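Local coordinates for flagellar hook-associated protein 2 (Helicobacter pylori, PDB 6IWY), which caps the growing tip of the flagellar filament, promoting flagellin polymerization there and keeping exported subunits from leaking away, at residues Q39-E44 and Q363-S368. Residues are numbered along the deposited sequence; the frame is centred on the assembly and turned at random.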
loop_
_atom_site.group_PDB
_atom_site.type_symbol
_atom_site.label_atom_id
_atom_site.label_comp_id
_atom_site.label_asym_id
_atom_site.label_seq_id
_atom_site.Cartn_x
_atom_site.Cartn_y
_atom_site.Cartn_z
ATOM N N GLN A 39 -14.100 5.483 -13.284
ATOM C CA GLN A 39 -14.222 4.179 -12.621
ATOM C C GLN A 39 -13.659 4.247 -11.207
ATOM O O GLN A 39 -12.705 4.956 -10.955
ATOM C CB GLN A 39 -13.400 3.131 -13.388
ATOM C CG GLN A 39 -14.128 2.365 -14.526
ATOM C CD GLN A 39 -13.146 1.696 -15.499
ATOM O OE1 GLN A 39 -12.153 1.088 -15.086
ATOM N NE2 GLN A 39 -13.395 1.858 -16.799
ATOM N N GLY A 40 -14.250 3.511 -10.284
ATOM C CA GLY A 40 -13.615 3.225 -9.003
ATOM C C GLY A 40 -12.718 1.989 -9.140
ATOM O O GLY A 40 -12.674 1.355 -10.187
ATOM N N ASP A 41 -12.026 1.645 -8.061
ATOM C CA ASP A 41 -11.089 0.532 -8.039
ATOM C C ASP A 41 -11.813 -0.726 -7.553
ATOM O O ASP A 41 -12.684 -0.644 -6.701
ATOM C CB ASP A 41 -9.952 0.885 -7.067
ATOM C CG ASP A 41 -8.592 0.359 -7.507
ATOM O OD1 ASP A 41 -7.999 -0.413 -6.710
ATOM O OD2 ASP A 41 -8.102 0.730 -8.612
ATOM N N ILE A 42 -11.468 -1.895 -8.069
ATOM C CA ILE A 42 -12.065 -3.120 -7.554
ATOM C C ILE A 42 -10.982 -4.139 -7.365
ATOM O O ILE A 42 -10.331 -4.500 -8.316
ATOM C CB ILE A 42 -13.149 -3.728 -8.495
ATOM C CG1 ILE A 42 -14.334 -2.770 -8.660
ATOM C CG2 ILE A 42 -13.663 -5.074 -7.940
ATOM C CD1 ILE A 42 -15.279 -3.204 -9.763
ATOM N N ASN A 43 -10.804 -4.605 -6.136
ATOM C CA ASN A 43 -9.728 -5.530 -5.818
ATOM C C ASN A 43 -10.237 -6.693 -5.050
ATOM O O ASN A 43 -11.169 -6.561 -4.221
ATOM C CB ASN A 43 -8.713 -4.860 -4.919
ATOM C CG ASN A 43 -8.146 -3.631 -5.520
ATOM O OD1 ASN A 43 -7.321 -3.710 -6.428
ATOM N ND2 ASN A 43 -8.580 -2.483 -5.037
ATOM N N GLU A 44 -9.621 -7.832 -5.292
ATOM C CA GLU A 44 -9.822 -8.969 -4.434
ATOM C C GLU A 44 -8.708 -8.925 -3.439
ATOM O O GLU A 44 -7.592 -8.652 -3.810
ATOM C CB GLU A 44 -9.723 -10.269 -5.213
ATOM C CG GLU A 44 -10.869 -10.519 -6.134
ATOM C CD GLU A 44 -10.550 -11.603 -7.098
ATOM O OE1 GLU A 44 -9.431 -12.152 -7.006
ATOM O OE2 GLU A 44 -11.396 -11.900 -7.965
ATOM N N GLN A 363 -10.239 -4.088 -11.592
ATOM C CA GLN A 363 -10.584 -2.886 -12.335
ATOM C C GLN A 363 -9.853 -1.687 -11.735
ATOM O O GLN A 363 -9.922 -1.469 -10.534
ATOM C CB GLN A 363 -12.079 -2.636 -12.233
ATOM C CG GLN A 363 -12.472 -1.344 -12.798
ATOM C CD GLN A 363 -13.939 -1.174 -12.844
ATOM O OE1 GLN A 363 -14.623 -1.842 -13.615
ATOM N NE2 GLN A 363 -14.448 -0.253 -12.032
ATOM N N LYS A 364 -9.163 -0.921 -12.577
ATOM C CA LYS A 364 -8.380 0.220 -12.091
ATOM C C LYS A 364 -9.186 1.487 -12.095
ATOM O O LYS A 364 -9.729 1.872 -13.133
ATOM C CB LYS A 364 -7.156 0.476 -12.950
ATOM C CG LYS A 364 -6.171 -0.651 -12.996
ATOM C CD LYS A 364 -4.920 -0.199 -13.774
ATOM C CE LYS A 364 -4.026 -1.365 -14.206
ATOM N NZ LYS A 364 -3.200 -0.893 -15.364
ATOM N N ALA A 365 -9.230 2.136 -10.936
ATOM C CA ALA A 365 -9.701 3.513 -10.824
ATOM C C ALA A 365 -9.097 4.294 -11.950
ATOM O O ALA A 365 -7.921 4.109 -12.261
ATOM C CB ALA A 365 -9.278 4.109 -9.512
ATOM N N SER A 366 -9.896 5.156 -12.571
ATOM C CA SER A 366 -9.457 5.929 -13.742
ATOM C C SER A 366 -10.353 7.131 -13.970
ATOM O O SER A 366 -11.516 7.114 -13.596
ATOM C CB SER A 366 -9.412 5.037 -14.986
ATOM O OG SER A 366 -10.630 5.052 -15.713
ATOM N N ASP A 367 -9.785 8.184 -14.551
ATOM C CA ASP A 367 -10.514 9.411 -14.870
ATOM C C ASP A 367 -11.354 9.119 -16.115
ATOM O O ASP A 367 -11.051 8.220 -16.857
ATOM C CB ASP A 367 -9.546 10.596 -15.157
ATOM C CG ASP A 367 -8.728 11.071 -13.918
ATOM O OD1 ASP A 367 -9.213 11.017 -12.775
ATOM O OD2 ASP A 367 -7.576 11.555 -14.094
ATOM N N SER A 368 -12.426 9.866 -16.316
ATOM C CA SER A 368 -13.169 9.853 -17.577
ATOM C C SER A 368 -12.409 10.604 -18.648
ATOM O O SER A 368 -11.654 11.538 -18.355
ATOM C CB SER A 368 -14.525 10.541 -17.412
ATOM O OG SER A 368 -14.368 11.960 -17.295
#
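The side-chain amide of Q363 lies between I42 and Q39: I42 CD1 sits over one face, 3.8 Å from Q363 NE2, and Q39 CG over the opposite face, 3.6 Å from the same nitrogen. At the edge, Q363 NE2 donates to G40 O (3.0 Å), which lies in the amide plane, along an almost straight bond (178°). The extended Q363 chain, with CG trans to the backbone nitrogen (chi1 172°), carries the amide to this carbonyl. Next to it, the D41 carboxylate uses the anti lone pair of OD2 to accept from A365 N at 2.9 Å, while D41 OD1 receives N43 ND2.

The Q363 and D41 bonds across the contact bridge an interruption in the antiparallel pairing. I42 N donates to Q363 O (2.9 Å), with a weak return bond; farther along, Q39 and S366 form a second hydrogen-bonded pair, Q39 N reaching S366 O at 3.1 Å. N361 ND2 supports one end by bonding both Q363 O and N43 OD1. The contact lies where the chain passes twice between two sheets, once from strand 30-36 into strand 42-49 and once from strand 359-361 to strand 368-371. Here Q363 and D41 satisfy a main-chain carbonyl and a main-chain N-H, and the N-H donors on both oxygens of the buried D41 carboxylate probably hold its rotation and favour the charged form.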